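Local coordinates for protein soluble lytic murein transglycosylase (Pseudomonas aeruginosa, PDB 5OHU) that probably cleaves the glycan strands of peptidoglycan as a lytic transglycosylase, working both at chain ends and within the strands, at residues L482-I496 with I551-S563. Residues are numbered along the deposited sequence; the frame is centred on the assembly and turned at random.
Sequences LVREAKNRGLHSSWI and IRLGAAYLSQVHS
Leu558 lays its CD1 methyl over one face of the Trp495 indole, 3.4 Å from CH2, and this marks the tightly packed part of the contact. With chi1 at -168°, Trp495 swings its CG anti to the backbone N, which carries the six-membered ring out over Leu558 and on to His562; the indole and imidazole planes meet obliquely at 50°, and the indole NE1 is tied to Ser573 of helix 569-578. Leu491 reaches His562 from another direction, its CD2 lying over a face of the imidazole, 4.0 Å from the ring centroid, while CD1 points at Leu558. Ile496 pushes CD1 against Ala555 CB (3.5 Å), whose small side chain also meets Glu485 CB.

Such packing is a worked example from the mainly helical, lysozyme-like SLT domain: helix 479-488 ends in a Schellman motif with Gly490 at C-prime, and the chain turns so that both it and helix 493-504 rest on helix 547-564.

The side bearing Arg489 and Arg552 is more open to solvent, although Glu485 between them is buried. No direct hydrogen bond crosses it; instead a water donates to Glu485 OE1 and to Arg552 O and accepts from Arg489 NH1 at 2.9 Å, in the guanidinium plane. The Glu485 carboxylate lies close against the aliphatic CG of Arg552, yet its OE2 stays 4.4 Å from Arg552 NE, too far for a salt bridge.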
ATOM      1  N   LEU A 482      19.417  -8.133 -20.377  1.00 20.64           N
ATOM      2  CA  LEU A 482      19.742  -7.768 -18.998  1.00 24.03           C
ATOM      3  C   LEU A 482      21.210  -8.036 -18.676  1.00 30.35           C
ATOM      4  O   LEU A 482      21.891  -7.182 -18.090  1.00 23.31           O
ATOM      5  CB  LEU A 482      18.832  -8.511 -18.025  1.00 22.29           C
ATOM      6  CG  LEU A 482      17.376  -8.037 -17.890  1.00 30.61           C
ATOM      7  CD1 LEU A 482      16.667  -8.791 -16.797  1.00 32.15           C
ATOM      8  CD2 LEU A 482      17.347  -6.580 -17.494  1.00 30.04           C
ATOM      9  N   VAL A 483      21.718  -9.210 -19.063  1.00 33.20           N
ATOM     10  CA  VAL A 483      23.100  -9.575 -18.769  1.00 20.14           C
ATOM     11  C   VAL A 483      24.068  -8.702 -19.566  1.00 20.29           C
ATOM     12  O   VAL A 483      25.075  -8.219 -19.033  1.00 22.80           O
ATOM     13  CB  VAL A 483      23.300 -11.083 -19.038  1.00 32.18           C
ATOM     14  CG1 VAL A 483      24.769 -11.491 -18.898  1.00 20.73           C
ATOM     15  CG2 VAL A 483      22.432 -11.902 -18.056  1.00 20.48           C
ATOM     16  N   ARG A 484      23.763  -8.460 -20.843  1.00 20.90           N
ATOM     17  CA  ARG A 484      24.625  -7.631 -21.679  1.00 21.17           C
ATOM     18  C   ARG A 484      24.738  -6.205 -21.139  1.00 24.38           C
ATOM     19  O   ARG A 484      25.843  -5.670 -20.994  1.00 29.95           O
ATOM     20  CB  ARG A 484      24.099  -7.628 -23.116  1.00 25.28           C
ATOM     21  CG  ARG A 484      24.841  -6.665 -24.014  1.00 39.57           C
ATOM     22  CD  ARG A 484      24.307  -6.678 -25.414  1.00 50.66           C
ATOM     23  NE  ARG A 484      24.140  -8.058 -25.865  1.00 64.82           N
ATOM     24  CZ  ARG A 484      23.001  -8.585 -26.305  1.00 67.19           C
ATOM     25  NH1 ARG A 484      21.911  -7.831 -26.358  1.00 67.79           N
ATOM     26  NH2 ARG A 484      22.978  -9.859 -26.693  1.00 64.60           N
ATOM     27  N   GLU A 485      23.611  -5.565 -20.836  1.00 26.31           N
ATOM     28  CA  GLU A 485      23.702  -4.182 -20.382  1.00 24.79           C
ATOM     29  C   GLU A 485      24.310  -4.100 -19.001  1.00 24.52           C
ATOM     30  O   GLU A 485      25.042  -3.150 -18.702  1.00 25.96           O
ATOM     31  CB  GLU A 485      22.342  -3.490 -20.429  1.00 19.91           C
ATOM     32  CG  GLU A 485      21.684  -3.619 -21.806  1.00 23.23           C
ATOM     33  CD  GLU A 485      22.361  -2.750 -22.852  1.00 36.30           C
ATOM     34  OE1 GLU A 485      22.887  -1.670 -22.476  1.00 44.22           O
ATOM     35  OE2 GLU A 485      22.397  -3.175 -24.044  1.00 47.99           O
ATOM     36  N   ALA A 486      24.032  -5.082 -18.139  1.00 19.84           N
ATOM     37  CA  ALA A 486      24.749  -5.107 -16.871  1.00 20.46           C
ATOM     38  C   ALA A 486      26.255  -5.156 -17.106  1.00 24.94           C
ATOM     39  O   ALA A 486      27.022  -4.437 -16.450  1.00 21.12           O
ATOM     40  CB  ALA A 486      24.311  -6.298 -16.028  1.00 24.30           C
ATOM     41  N   LYS A 487      26.692  -5.996 -18.048  1.00 18.84           N
ATOM     42  CA  LYS A 487      28.113  -6.115 -18.343  1.00 30.31           C
ATOM     43  C   LYS A 487      28.667  -4.807 -18.891  1.00 26.49           C
ATOM     44  O   LYS A 487      29.691  -4.314 -18.412  1.00 22.49           O
ATOM     45  CB  LYS A 487      28.347  -7.256 -19.335  1.00 31.77           C
ATOM     46  CG  LYS A 487      29.815  -7.432 -19.696  1.00 40.00           C
ATOM     47  CD  LYS A 487      30.101  -8.781 -20.329  1.00 43.05           C
ATOM     48  CE  LYS A 487      31.443  -8.753 -21.027  1.00 51.41           C
ATOM     49  NZ  LYS A 487      31.548  -7.574 -21.945  1.00 57.80           N
ATOM     50  N   ASN A 488      27.988  -4.230 -19.898  1.00 19.39           N
ATOM     51  CA  ASN A 488      28.384  -2.935 -20.459  1.00 28.01           C
ATOM     52  C   ASN A 488      28.523  -1.849 -19.399  1.00 26.67           C
ATOM     53  O   ASN A 488      29.450  -1.033 -19.458  1.00 28.23           O
ATOM     54  CB  ASN A 488      27.378  -2.483 -21.516  1.00 26.58           C
ATOM     55  CG  ASN A 488      27.431  -3.323 -22.779  1.00 32.80           C
ATOM     56  OD1 ASN A 488      28.256  -4.229 -22.917  1.00 31.01           O
ATOM     57  ND2 ASN A 488      26.526  -3.035 -23.703  1.00 39.60           N
ATOM     58  N   ARG A 489      27.612  -1.806 -18.431  1.00 22.29           N
ATOM     59  CA  ARG A 489      27.636  -0.750 -17.426  1.00 22.15           C
ATOM     60  C   ARG A 489      28.390  -1.145 -16.156  1.00 20.78           C
ATOM     61  O   ARG A 489      28.363  -0.398 -15.176  1.00 27.30           O
ATOM     62  CB  ARG A 489      26.199  -0.319 -17.094  1.00 17.31           C
ATOM     63  CG  ARG A 489      25.419   0.198 -18.301  1.00 17.82           C
ATOM     64  CD  ARG A 489      25.850   1.594 -18.681  1.00 17.81           C
ATOM     65  NE  ARG A 489      26.939   1.599 -19.675  1.00 20.58           N
ATOM     66  CZ  ARG A 489      26.826   1.271 -20.966  1.00 21.85           C
ATOM     67  NH1 ARG A 489      25.656   0.910 -21.477  1.00 20.20           N
ATOM     68  NH2 ARG A 489      27.893   1.318 -21.747  1.00 19.44           N
ATOM     69  N   GLY A 490      29.043  -2.304 -16.140  1.00 23.25           N
ATOM     70  CA  GLY A 490      29.820  -2.677 -14.960  1.00 22.80           C
ATOM     71  C   GLY A 490      29.023  -3.020 -13.717  1.00 24.31           C
ATOM     72  O   GLY A 490      29.502  -2.798 -12.592  1.00 21.42           O
ATOM     73  N   LEU A 491      27.823  -3.573 -13.886  1.00 17.39           N
ATOM     74  CA  LEU A 491      26.960  -3.920 -12.764  1.00 19.39           C
ATOM     75  C   LEU A 491      26.888  -5.426 -12.570  1.00 19.93           C
ATOM     76  O   LEU A 491      26.997  -6.196 -13.530  1.00 18.06           O
ATOM     77  CB  LEU A 491      25.537  -3.379 -12.964  1.00 21.84           C
ATOM     78  CG  LEU A 491      25.452  -1.889 -13.295  1.00 26.51           C
ATOM     79  CD1 LEU A 491      24.004  -1.476 -13.453  1.00 23.99           C
ATOM     80  CD2 LEU A 491      26.090  -1.087 -12.197  1.00 15.31           C
ATOM     81  N   HIS A 492      26.708  -5.839 -11.311  1.00 20.75           N
ATOM     82  CA  HIS A 492      26.334  -7.224 -11.044  1.00 23.87           C
ATOM     83  C   HIS A 492      25.004  -7.473 -11.732  1.00 20.20           C
ATOM     84  O   HIS A 492      24.029  -6.758 -11.482  1.00 27.88           O
ATOM     85  CB  HIS A 492      26.213  -7.496  -9.535  1.00 25.62           C
ATOM     86  CG  HIS A 492      27.472  -7.277  -8.747  1.00 27.56           C
ATOM     87  ND1 HIS A 492      27.569  -7.588  -7.406  1.00 29.03           N
ATOM     88  CD2 HIS A 492      28.679  -6.770  -9.096  1.00 33.55           C
ATOM     89  CE1 HIS A 492      28.779  -7.292  -6.966  1.00 28.69           C
ATOM     90  NE2 HIS A 492      29.473  -6.788  -7.970  1.00 28.54           N
ATOM     91  N   SER A 493      24.952  -8.457 -12.626  1.00 22.15           N
ATOM     92  CA  SER A 493      23.724  -8.614 -13.405  1.00 27.66           C
ATOM     93  C   SER A 493      22.559  -9.102 -12.544  1.00 17.51           C
ATOM     94  O   SER A 493      21.402  -8.831 -12.873  1.00 23.32           O
ATOM     95  CB  SER A 493      23.966  -9.543 -14.595  1.00 36.53           C
ATOM     96  OG  SER A 493      23.574 -10.861 -14.294  1.00 47.23           O
ATOM     97  N   SER A 494      22.830  -9.787 -11.434  1.00 16.95           N
ATOM     98  CA  SER A 494      21.757 -10.140 -10.516  1.00 16.73           C
ATOM     99  C   SER A 494      21.075  -8.897  -9.969  1.00 18.98           C
ATOM    100  O   SER A 494      19.870  -8.915  -9.704  1.00 22.40           O
ATOM    101  CB  SER A 494      22.291 -10.987  -9.365  1.00 16.54           C
ATOM    102  OG  SER A 494      23.255 -10.276  -8.629  1.00 17.34           O
ATOM    103  N   TRP A 495      21.820  -7.806  -9.818  1.00 17.05           N
ATOM    104  CA  TRP A 495      21.242  -6.587  -9.272  1.00 15.39           C
ATOM    105  C   TRP A 495      20.193  -6.008 -10.215  1.00 20.13           C
ATOM    106  O   TRP A 495      19.120  -5.584  -9.774  1.00 18.75           O
ATOM    107  CB  TRP A 495      22.349  -5.574  -8.994  1.00 15.04           C
ATOM    108  CG  TRP A 495      21.907  -4.393  -8.177  1.00 17.07           C
ATOM    109  CD1 TRP A 495      20.989  -4.382  -7.148  1.00 14.22           C
ATOM    110  CD2 TRP A 495      22.350  -3.040  -8.334  1.00 14.31           C
ATOM    111  NE1 TRP A 495      20.852  -3.099  -6.650  1.00 16.93           N
ATOM    112  CE2 TRP A 495      21.675  -2.259  -7.361  1.00 20.94           C
ATOM    113  CE3 TRP A 495      23.259  -2.410  -9.198  1.00 18.13           C
ATOM    114  CZ2 TRP A 495      21.878  -0.880  -7.237  1.00 13.61           C
ATOM    115  CZ3 TRP A 495      23.469  -1.036  -9.071  1.00 14.19           C
ATOM    116  CH2 TRP A 495      22.785  -0.289  -8.090  1.00 16.00           C
ATOM    117  N   ILE A 496      20.465  -6.015 -11.522  1.00 16.11           N
ATOM    118  CA  ILE A 496      19.514  -5.420 -12.446  1.00 16.36           C
ATOM    119  C   ILE A 496      18.262  -6.296 -12.591  1.00 18.74           C
ATOM    120  O   ILE A 496      17.146  -5.775 -12.712  1.00 19.41           O
ATOM    121  CB  ILE A 496      20.213  -5.139 -13.788  1.00 24.29           C
ATOM    122  CG1 ILE A 496      19.375  -4.219 -14.659  1.00 32.53           C
ATOM    123  CG2 ILE A 496      20.478  -6.412 -14.551  1.00 36.60           C
ATOM    124  CD1 ILE A 496      20.100  -3.803 -15.923  1.00 41.86           C
ATOM    125  N   ILE A 551      15.564  -1.409 -20.723  1.00 19.42           N
ATOM    126  CA  ILE A 551      16.707  -1.994 -20.030  1.00 23.26           C
ATOM    127  C   ILE A 551      17.978  -1.206 -20.315  1.00 19.12           C
ATOM    128  O   ILE A 551      18.811  -1.003 -19.424  1.00 19.64           O
ATOM    129  CB  ILE A 551      16.856  -3.468 -20.431  1.00 26.09           C
ATOM    130  CG1 ILE A 551      15.639  -4.250 -19.942  1.00 27.94           C
ATOM    131  CG2 ILE A 551      18.172  -4.043 -19.877  1.00 23.26           C
ATOM    132  CD1 ILE A 551      15.603  -5.691 -20.471  1.00 31.21           C
ATOM    133  N   ARG A 552      18.152  -0.745 -21.555  1.00 19.69           N
ATOM    134  CA  ARG A 552      19.366  -0.014 -21.897  1.00 19.73           C
ATOM    135  C   ARG A 552      19.450   1.299 -21.131  1.00 24.58           C
ATOM    136  O   ARG A 552      20.500   1.636 -20.570  1.00 24.92           O
ATOM    137  CB  ARG A 552      19.423   0.239 -23.400  1.00 31.07           C
ATOM    138  CG  ARG A 552      19.780  -0.990 -24.208  1.00 36.47           C
ATOM    139  CD  ARG A 552      19.539  -0.755 -25.675  1.00 39.91           C
ATOM    140  NE  ARG A 552      20.534   0.135 -26.245  1.00 47.81           N
ATOM    141  CZ  ARG A 552      20.431   0.685 -27.448  1.00 63.30           C
ATOM    142  NH1 ARG A 552      19.361   0.440 -28.199  1.00 67.09           N
ATOM    143  NH2 ARG A 552      21.394   1.484 -27.895  1.00 62.71           N
ATOM    144  N   LEU A 553      18.354   2.063 -21.111  1.00 21.64           N
ATOM    145  CA  LEU A 553      18.326   3.298 -20.332  1.00 18.48           C
ATOM    146  C   LEU A 553      18.293   3.023 -18.840  1.00 17.78           C
ATOM    147  O   LEU A 553      18.937   3.739 -18.070  1.00 25.57           O
ATOM    148  CB  LEU A 553      17.133   4.160 -20.737  1.00 18.61           C
ATOM    149  CG  LEU A 553      17.232   4.553 -22.213  1.00 24.20           C
ATOM    150  CD1 LEU A 553      15.950   5.218 -22.758  1.00 24.99           C
ATOM    151  CD2 LEU A 553      18.420   5.488 -22.371  1.00 19.33           C
ATOM    152  N   GLY A 554      17.558   1.999 -18.410  1.00 19.51           N
ATOM    153  CA  GLY A 554      17.507   1.707 -16.986  1.00 17.90           C
ATOM    154  C   GLY A 554      18.850   1.251 -16.433  1.00 20.86           C
ATOM    155  O   GLY A 554      19.239   1.637 -15.327  1.00 17.28           O
ATOM    156  N   ALA A 555      19.569   0.414 -17.187  1.00 19.30           N
ATOM    157  CA  ALA A 555      20.893  -0.026 -16.748  1.00 18.66           C
ATOM    158  C   ALA A 555      21.851   1.145 -16.654  1.00 19.84           C
ATOM    159  O   ALA A 555      22.635   1.235 -15.702  1.00 18.95           O
ATOM    160  CB  ALA A 555      21.456  -1.082 -17.707  1.00 18.47           C
ATOM    161  N   ALA A 556      21.816   2.039 -17.646  1.00 17.28           N
ATOM    162  CA  ALA A 556      22.679   3.212 -17.619  1.00 19.89           C
ATOM    163  C   ALA A 556      22.375   4.090 -16.408  1.00 19.89           C
ATOM    164  O   ALA A 556      23.278   4.445 -15.644  1.00 22.38           O
ATOM    165  CB  ALA A 556      22.526   4.001 -18.921  1.00 17.67           C
ATOM    166  N   TYR A 557      21.103   4.446 -16.212  1.00 19.49           N
ATOM    167  CA  TYR A 557      20.744   5.264 -15.055  1.00 16.01           C
ATOM    168  C   TYR A 557      21.137   4.579 -13.749  1.00 20.06           C
ATOM    169  O   TYR A 557      21.717   5.208 -12.855  1.00 20.69           O
ATOM    170  CB  TYR A 557      19.246   5.575 -15.064  1.00 22.17           C
ATOM    171  CG  TYR A 557      18.848   6.301 -13.808  1.00 23.40           C
ATOM    172  CD1 TYR A 557      19.142   7.655 -13.657  1.00 22.41           C
ATOM    173  CD2 TYR A 557      18.197   5.639 -12.777  1.00 24.21           C
ATOM    174  CE1 TYR A 557      18.799   8.330 -12.512  1.00 28.41           C
ATOM    175  CE2 TYR A 557      17.849   6.302 -11.620  1.00 28.48           C
ATOM    176  CZ  TYR A 557      18.154   7.649 -11.495  1.00 33.20           C
ATOM    177  OH  TYR A 557      17.827   8.324 -10.348  1.00 34.95           O
ATOM    178  N   LEU A 558      20.855   3.282 -13.636  1.00 18.83           N
ATOM    179  CA  LEU A 558      21.231   2.529 -12.443  1.00 19.80           C
ATOM    180  C   LEU A 558      22.738   2.588 -12.196  1.00 26.39           C
ATOM    181  O   LEU A 558      23.186   2.654 -11.043  1.00 16.99           O
ATOM    182  CB  LEU A 558      20.753   1.086 -12.593  1.00 17.69           C
ATOM    183  CG  LEU A 558      20.932   0.114 -11.430  1.00 24.47           C
ATOM    184  CD1 LEU A 558      20.278   0.641 -10.164  1.00 14.40           C
ATOM    185  CD2 LEU A 558      20.352  -1.235 -11.814  1.00 18.50           C
ATOM    186  N   SER A 559      23.541   2.592 -13.263  1.00 15.28           N
ATOM    187  CA  SER A 559      24.984   2.650 -13.060  1.00 17.60           C
ATOM    188  C   SER A 559      25.428   4.026 -12.580  1.00 19.38           C
ATOM    189  O   SER A 559      26.427   4.128 -11.863  1.00 22.74           O
ATOM    190  CB  SER A 559      25.720   2.258 -14.342  1.00 15.74           C
ATOM    191  OG  SER A 559      25.714   3.327 -15.267  1.00 19.98           O
ATOM    192  N   GLN A 560      24.707   5.086 -12.966  1.00 22.73           N
ATOM    193  CA  GLN A 560      24.983   6.425 -12.439  1.00 22.15           C
ATOM    194  C   GLN A 560      24.716   6.502 -10.939  1.00 17.38           C
ATOM    195  O   GLN A 560      25.524   7.033 -10.173  1.00 20.38           O
ATOM    196  CB  GLN A 560      24.128   7.466 -13.164  1.00 18.25           C
ATOM    197  CG  GLN A 560      24.679   7.917 -14.503  1.00 31.82           C
ATOM    198  CD  GLN A 560      23.807   8.982 -15.165  1.00 43.96           C
ATOM    199  OE1 GLN A 560      22.585   8.837 -15.273  1.00 37.76           O
ATOM    200  NE2 GLN A 560      24.439  10.069 -15.599  1.00 52.18           N
ATOM    201  N   VAL A 561      23.556   6.022 -10.503  1.00 18.82           N
ATOM    202  CA  VAL A 561      23.287   6.019  -9.072  1.00 18.79           C
ATOM    203  C   VAL A 561      24.328   5.158  -8.361  1.00 22.99           C
ATOM    204  O   VAL A 561      24.823   5.505  -7.284  1.00 14.24           O
ATOM    205  CB  VAL A 561      21.849   5.543  -8.807  1.00 21.79           C
ATOM    206  CG1 VAL A 561      21.551   5.625  -7.360  1.00 28.77           C
ATOM    207  CG2 VAL A 561      20.862   6.425  -9.561  1.00 27.85           C
ATOM    208  N   HIS A 562      24.736   4.069  -9.006  1.00 22.54           N
ATOM    209  CA  HIS A 562      25.712   3.156  -8.427  1.00 19.20           C
ATOM    210  C   HIS A 562      27.056   3.851  -8.199  1.00 24.33           C
ATOM    211  O   HIS A 562      27.629   3.775  -7.102  1.00 16.51           O
ATOM    212  CB  HIS A 562      25.836   1.944  -9.358  1.00 15.46           C
ATOM    213  CG  HIS A 562      26.779   0.882  -8.896  1.00 19.14           C
ATOM    214  ND1 HIS A 562      27.942   0.589  -9.571  1.00 23.19           N
ATOM    215  CD2 HIS A 562      26.702  -0.019  -7.885  1.00 22.89           C
ATOM    216  CE1 HIS A 562      28.559  -0.424  -8.987  1.00 14.24           C
ATOM    217  NE2 HIS A 562      27.821  -0.820  -7.968  1.00 20.24           N
ATOM    218  N   SER A 563      27.580   4.548  -9.211  1.00 13.53           N
ATOM    219  CA  SER A 563      28.861   5.210  -8.957  1.00 20.23           C
ATOM    220  C   SER A 563      28.709   6.448  -8.089  1.00 15.59           C
ATOM    221  O   SER A 563      29.639   6.790  -7.361  1.00 21.37           O
ATOM    222  CB  SER A 563      29.600   5.561 -10.259  1.00 17.88           C
ATOM    223  OG  SER A 563      28.724   6.057 -11.232  1.00 37.76           O
TER
HETATM  224  O   HOH W   1      22.928   0.406 -20.645  1.00 25.65           O